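Local coordinates for protein adhesin (PDB 6VT2) that probably mediates bacterial adhesion by binding sialylated glycans through two tandem Siglec-like modules of a serine-rich repeat adhesin, at residues I215-E220 and V319-T324; L289-G294 and P387-R392. All coordinates share one frame; numbering follows the deposited sequence.

Contact 1: I215-E220 and V319-T324; sequences IFYRGE and VFANQT. With CA (calcium ion), chain G.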
loop_
_atom_site.group_PDB
_atom_site.type_symbol
_atom_site.label_atom_id
_atom_site.label_comp_id
_atom_site.label_asym_id
_atom_site.label_seq_id
_atom_site.Cartn_x
_atom_site.Cartn_y
_atom_site.Cartn_z
ATOM N N ILE A 215 0.640 -28.285 12.404
ATOM C CA ILE A 215 0.148 -29.633 12.535
ATOM C C ILE A 215 -0.278 -30.101 11.172
ATOM O O ILE A 215 -1.053 -29.415 10.501
ATOM C CB ILE A 215 -1.031 -29.692 13.482
ATOM C CG1 ILE A 215 -0.594 -29.378 14.876
ATOM C CG2 ILE A 215 -1.581 -31.112 13.483
ATOM C CD1 ILE A 215 -1.822 -29.099 15.812
ATOM N N PHE A 216 0.190 -31.290 10.789
ATOM C CA PHE A 216 -0.231 -31.939 9.565
ATOM C C PHE A 216 -0.823 -33.262 9.975
ATOM O O PHE A 216 -0.162 -34.073 10.608
ATOM C CB PHE A 216 0.929 -32.136 8.587
ATOM C CG PHE A 216 1.238 -30.920 7.804
ATOM C CD1 PHE A 216 1.742 -29.753 8.372
ATOM C CD2 PHE A 216 1.049 -30.950 6.435
ATOM C CE1 PHE A 216 2.009 -28.645 7.558
ATOM C CE2 PHE A 216 1.244 -29.826 5.678
ATOM C CZ PHE A 216 1.761 -28.714 6.237
ATOM N N TYR A 217 -2.023 -33.503 9.553
ATOM C CA TYR A 217 -2.687 -34.757 9.860
ATOM C C TYR A 217 -2.269 -35.781 8.843
ATOM O O TYR A 217 -2.372 -35.532 7.634
ATOM C CB TYR A 217 -4.209 -34.558 9.822
ATOM C CG TYR A 217 -4.642 -33.710 10.961
ATOM C CD1 TYR A 217 -4.801 -34.201 12.225
ATOM C CD2 TYR A 217 -4.793 -32.354 10.768
ATOM C CE1 TYR A 217 -5.127 -33.374 13.259
ATOM C CE2 TYR A 217 -5.105 -31.534 11.817
ATOM C CZ TYR A 217 -5.305 -32.059 13.051
ATOM O OH TYR A 217 -5.575 -31.220 14.113
ATOM N N ARG A 218 -1.842 -36.942 9.309
ATOM C CA ARG A 218 -1.388 -37.980 8.411
ATOM C C ARG A 218 -2.480 -38.300 7.404
ATOM O O ARG A 218 -3.629 -38.492 7.760
ATOM C CB ARG A 218 -0.992 -39.225 9.222
ATOM C CG ARG A 218 0.177 -38.923 10.146
ATOM C CD ARG A 218 0.349 -39.988 11.242
ATOM N NE ARG A 218 0.616 -41.288 10.691
ATOM C CZ ARG A 218 -0.192 -42.350 10.804
ATOM N NH1 ARG A 218 -1.300 -42.270 11.498
ATOM N NH2 ARG A 218 0.109 -43.498 10.282
ATOM N N GLY A 219 -2.127 -38.342 6.139
ATOM C CA GLY A 219 -3.050 -38.707 5.112
ATOM C C GLY A 219 -3.998 -37.646 4.661
ATOM O O GLY A 219 -4.907 -37.967 3.881
ATOM N N GLU A 220 -3.848 -36.438 5.012
ATOM C CA GLU A 220 -4.681 -35.323 4.561
ATOM C C GLU A 220 -3.766 -34.189 4.156
ATOM O O GLU A 220 -2.901 -33.785 4.917
ATOM C CB GLU A 220 -5.621 -34.791 5.639
ATOM C CG GLU A 220 -6.669 -35.841 6.054
ATOM C CD GLU A 220 -7.741 -35.279 6.978
ATOM O OE1 GLU A 220 -8.752 -36.021 7.226
ATOM O OE2 GLU A 220 -7.613 -34.112 7.421
ATOM N N VAL A 319 4.555 -31.008 12.679
ATOM C CA VAL A 319 4.288 -32.063 13.645
ATOM C C VAL A 319 3.136 -32.893 13.114
ATOM O O VAL A 319 2.107 -32.354 12.723
ATOM C CB VAL A 319 3.996 -31.515 15.046
ATOM C CG1 VAL A 319 3.645 -32.643 15.976
ATOM C CG2 VAL A 319 5.266 -30.761 15.514
ATOM N N PHE A 320 3.321 -34.193 13.103
ATOM C CA PHE A 320 2.345 -35.108 12.525
ATOM C C PHE A 320 1.270 -35.402 13.555
ATOM O O PHE A 320 1.541 -35.549 14.749
ATOM C CB PHE A 320 2.979 -36.431 12.087
ATOM C CG PHE A 320 4.270 -36.325 11.336
ATOM C CD1 PHE A 320 4.658 -35.184 10.637
ATOM C CD2 PHE A 320 5.083 -37.404 11.299
ATOM C CE1 PHE A 320 5.894 -35.136 9.988
ATOM C CE2 PHE A 320 6.293 -37.372 10.644
ATOM C CZ PHE A 320 6.692 -36.225 10.006
ATOM N N ALA A 321 0.065 -35.515 13.092
ATOM C CA ALA A 321 -1.044 -35.932 13.938
ATOM C C ALA A 321 -1.842 -37.029 13.271
ATOM O O ALA A 321 -2.004 -37.070 12.065
ATOM C CB ALA A 321 -1.935 -34.762 14.245
ATOM N N ASN A 322 -2.405 -37.882 14.101
ATOM C CA ASN A 322 -3.311 -38.891 13.603
ATOM C C ASN A 322 -4.639 -38.244 13.312
ATOM O O ASN A 322 -5.074 -37.338 14.030
ATOM C CB ASN A 322 -3.520 -39.980 14.635
ATOM C CG ASN A 322 -2.300 -40.754 14.915
ATOM O OD1 ASN A 322 -1.607 -41.217 14.010
ATOM N ND2 ASN A 322 -1.995 -40.907 16.168
ATOM N N GLN A 323 -5.345 -38.794 12.346
ATOM C CA GLN A 323 -6.675 -38.272 12.046
ATOM C C GLN A 323 -7.629 -38.331 13.218
ATOM O O GLN A 323 -8.511 -37.462 13.327
ATOM C CB GLN A 323 -7.271 -39.011 10.850
ATOM C CG GLN A 323 -6.617 -38.537 9.577
ATOM C CD GLN A 323 -7.193 -39.169 8.357
ATOM O OE1 GLN A 323 -8.410 -39.544 8.335
ATOM N NE2 GLN A 323 -6.362 -39.359 7.341
ATOM N N THR A 324 -7.487 -39.320 14.065
ATOM C CA THR A 324 -8.386 -39.377 15.190
ATOM C C THR A 324 -8.258 -38.139 16.045
ATOM O O THR A 324 -9.200 -37.810 16.757
ATOM C CB THR A 324 -8.180 -40.659 15.987
ATOM O OG1 THR A 324 -9.205 -40.668 16.990
ATOM C CG2 THR A 324 -6.839 -40.724 16.652
HETATM CA CA CA G . -10.978 -38.916 17.882
HETATM O O HOH W 1 -5.941 -40.543 4.572
HETATM O O HOH W 2 -9.326 -38.223 6.044
HETATM O O HOH W 3 -11.192 -36.632 18.861
HETATM O O HOH W 4 -9.477 -39.025 19.770
HETATM O O HOH W 5 -12.795 -38.673 19.350
#
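The Y217 ring takes the backbone O of N322 at its edge, in plane, 3.6 Å from CD1, while the methyl of A321 reaches CD1 obliquely at 3.6 Å. I215 CG2 lies over the rim of one ring face and also touches A321 CB; K326 makes a cation-pi contact with the same ring. The guanidinium of R218 and the amide of N322 lie side by side, their planes almost perpendicular (89°). R218 NH1 to N322 OD1 (2.7 Å) is a bent, weak bond. A bend of the R218 side chain at chi3 (61°) sets the guanidinium beside N322, while its NH2 and NE bond to the carbonyls of K287 and L289; S389 OG also holds N322 OD1. Strands 215-217 and 319-321 pair in parallel, joined by F216 N to V319 O, A321 N to F216 O and R218 N to A321 O. This matches the A' and G strands of a V-set immunoglobulin fold. Beyond them, Q323 NE2 gives R218 O a straight bond (2.9 Å, 173°) in the carbonyl plane; a water links Q323 OE1 to E220 OE1, which Y327 OH also binds, and E220 OE2 forms a salt bridge with K326. T324 coordinates calcium through O and OG1, together with Y327 O and D393; F320 borders the sialic acid. The neutral oxygens of K287, L289 and N322 probably stabilise the buried guanidinium's positive charge.

Contact 2: L289-G294 and P387-R392; sequences LPAGPG and PASRSR. With SIA (N-acetyl-alpha-neuraminic acid), chain C.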
loop_
_atom_site.group_PDB
_atom_site.type_symbol
_atom_site.label_atom_id
_atom_site.label_comp_id
_atom_site.label_asym_id
_atom_site.label_seq_id
_atom_site.Cartn_x
_atom_site.Cartn_y
_atom_site.Cartn_z
ATOM N N LEU A 289 4.556 -42.459 7.619
ATOM C CA LEU A 289 5.205 -41.794 8.736
ATOM C C LEU A 289 4.291 -41.846 9.950
ATOM O O LEU A 289 3.236 -41.202 9.943
ATOM C CB LEU A 289 5.531 -40.352 8.385
ATOM C CG LEU A 289 6.602 -40.254 7.295
ATOM C CD1 LEU A 289 6.853 -38.835 6.991
ATOM C CD2 LEU A 289 7.923 -40.921 7.684
ATOM N N PRO A 290 4.704 -42.478 11.031
ATOM C CA PRO A 290 3.881 -42.486 12.231
ATOM C C PRO A 290 3.961 -41.184 12.997
ATOM O O PRO A 290 4.972 -40.486 13.003
ATOM C CB PRO A 290 4.486 -43.621 13.058
ATOM C CG PRO A 290 5.870 -43.725 12.586
ATOM C CD PRO A 290 5.853 -43.364 11.125
ATOM N N ALA A 291 2.873 -40.876 13.681
ATOM C CA ALA A 291 2.879 -39.837 14.675
ATOM C C ALA A 291 3.577 -40.362 15.918
ATOM O O ALA A 291 3.685 -41.570 16.151
ATOM C CB ALA A 291 1.452 -39.406 14.995
ATOM N N GLY A 292 4.022 -39.448 16.742
ATOM C CA GLY A 292 4.719 -39.834 17.945
ATOM C C GLY A 292 5.825 -38.860 18.211
ATOM O O GLY A 292 5.952 -37.836 17.533
ATOM N N PRO A 293 6.667 -39.154 19.205
ATOM C CA PRO A 293 7.742 -38.197 19.563
ATOM C C PRO A 293 8.648 -37.840 18.420
ATOM O O PRO A 293 9.089 -36.682 18.302
ATOM C CB PRO A 293 8.535 -38.924 20.658
ATOM C CG PRO A 293 7.985 -40.343 20.688
ATOM C CD PRO A 293 6.588 -40.301 20.123
ATOM N N GLY A 294 8.927 -38.796 17.564
ATOM C CA GLY A 294 9.752 -38.538 16.405
ATOM C C GLY A 294 9.011 -38.115 15.179
ATOM O O GLY A 294 9.647 -37.927 14.125
ATOM N N PRO A 387 -0.123 -49.939 12.057
ATOM C CA PRO A 387 0.335 -50.534 13.337
ATOM C C PRO A 387 1.243 -49.645 14.164
ATOM O O PRO A 387 1.100 -49.635 15.401
ATOM C CB PRO A 387 1.037 -51.810 12.894
ATOM C CG PRO A 387 0.433 -52.131 11.652
ATOM C CD PRO A 387 0.150 -50.796 10.932
ATOM N N ALA A 388 2.102 -48.827 13.523
ATOM C CA ALA A 388 3.004 -47.938 14.226
ATOM C C ALA A 388 2.334 -46.672 14.715
ATOM O O ALA A 388 2.932 -45.953 15.527
ATOM C CB ALA A 388 4.217 -47.601 13.337
ATOM N N SER A 389 1.122 -46.378 14.230
ATOM C CA SER A 389 0.478 -45.094 14.558
ATOM C C SER A 389 -1.023 -45.311 14.379
ATOM O O SER A 389 -1.665 -45.048 13.347
ATOM C CB SER A 389 1.017 -43.977 13.669
ATOM O OG SER A 389 0.673 -42.721 14.210
ATOM N N ARG A 390 -1.624 -45.922 15.386
ATOM C CA ARG A 390 -3.024 -46.283 15.292
ATOM C C ARG A 390 -3.866 -45.025 15.335
ATOM O O ARG A 390 -3.547 -44.067 16.041
ATOM C CB ARG A 390 -3.396 -47.219 16.441
ATOM C CG ARG A 390 -2.903 -48.635 16.202
ATOM C CD ARG A 390 -2.852 -49.372 17.565
ATOM N NE ARG A 390 -4.165 -49.520 18.181
ATOM C CZ ARG A 390 -5.005 -50.511 17.905
ATOM N NH1 ARG A 390 -6.163 -50.569 18.523
ATOM N NH2 ARG A 390 -4.708 -51.399 16.964
ATOM N N SER A 391 -4.911 -44.993 14.537
ATOM C CA SER A 391 -5.749 -43.825 14.396
ATOM C C SER A 391 -7.185 -44.302 14.430
ATOM O O SER A 391 -7.748 -44.688 13.396
ATOM C CB SER A 391 -5.424 -43.107 13.099
ATOM O OG SER A 391 -6.125 -41.896 13.030
ATOM N N ARG A 392 -7.771 -44.214 15.620
ATOM C CA ARG A 392 -9.024 -44.910 15.881
ATOM C C ARG A 392 -9.818 -44.140 16.913
ATOM O O ARG A 392 -9.278 -43.293 17.642
ATOM C CB ARG A 392 -8.766 -46.336 16.383
ATOM C CG ARG A 392 -8.054 -47.184 15.396
ATOM C CD ARG A 392 -7.872 -48.636 15.926
ATOM N NE ARG A 392 -7.106 -49.313 14.933
ATOM C CZ ARG A 392 -7.224 -50.580 14.596
ATOM N NH1 ARG A 392 -8.096 -51.361 15.252
ATOM N NH2 ARG A 392 -6.507 -51.050 13.616
HETATM C C1 SIA C . 13.832 -33.365 13.489
HETATM C C2 SIA C . 14.737 -34.672 13.552
HETATM C C3 SIA C . 14.143 -35.811 14.393
HETATM C C4 SIA C . 12.838 -36.343 13.804
HETATM C C5 SIA C . 13.036 -36.782 12.349
HETATM C C6 SIA C . 13.744 -35.670 11.534
HETATM C C7 SIA C . 14.231 -36.132 10.147
HETATM C C8 SIA C . 15.182 -35.065 9.554
HETATM C C9 SIA C . 15.489 -35.334 8.086
HETATM C C10 SIA C . 11.386 -38.293 11.270
HETATM C C11 SIA C . 9.975 -38.422 10.686
HETATM N N5 SIA C . 11.733 -37.073 11.748
HETATM O O1A SIA C . 13.836 -32.792 12.362
HETATM O O1B SIA C . 13.246 -33.021 14.536
HETATM O O4 SIA C . 12.336 -37.483 14.526
HETATM O O6 SIA C . 14.920 -35.204 12.194
HETATM O O7 SIA C . 14.844 -37.411 10.244
HETATM O O8 SIA C . 14.649 -33.753 9.739
HETATM O O9 SIA C . 16.583 -34.513 7.666
HETATM O O10 SIA C . 12.152 -39.247 11.304
HETATM O O HOH W 6 2.608 -43.709 16.929
#
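S389 presses its CB against P290, 3.5 Å from both CA and CB of the proline, and sends OG past it to the next residue. There the hydroxyl accepts the backbone N-H of A291 at 2.9 Å, in a somewhat bent bond (146°). With OG anti to the backbone N (chi1 -165°), the oxygen extends out from the 387-392 backbone far enough to reach the other loop, and A291 CB lies beside it at 3.5 Å. The same OG is hydrogen-bonded to N322 OD1, so this buried hydroxyl has a partner in each of two loops of the Siglec-like domain. P290 CB also packs on A388, 4.0 Å from its methyl CB, with the A388 carbonyl O at 3.7 Å. Residues 289-294 belong to the loop between strands 277-283 and 296-305 of the Siglec-like domain; 387-392 lead into strand 392-395, which begins at R392, in the Rib-type domain that follows it in the chain. The contact is therefore a domain-domain interface made by two irregular loops, without strand pairing. A water donates to A291 O and to A388 O, the latter at 2.7 Å, and bridges the two backbones. At the far end of the first loop, G294 O accepts a hydrogen bond from O4 of the bound sialic acid (2.8 Å), whose other partners include T298, S248 and T249.

Overall arrangement
Contacts 1 and 2 have centres about 9 Å apart, and their segments alternate along the chain: 215-220, 289-294, 319-324, 387-392. Three of the four belong to the second Siglec-like domain; the last comes from the Rib-type domain that follows it in the chain. Contact 1 lies at the C-terminal ends of strands 213-217 and 314-321 in the mixed sheet of the second Siglec-like domain, whereas contact 2 joins a loop of the same domain to its neighbour. R218 NE to L289 O and T324 OG1 to R392 O, both 2.7 Å, are probable bonds between them. One continuous junction thus links the sheet edge, the calcium site and the loop that carries G294 of the glycan pocket, consistent with a defined domain orientation.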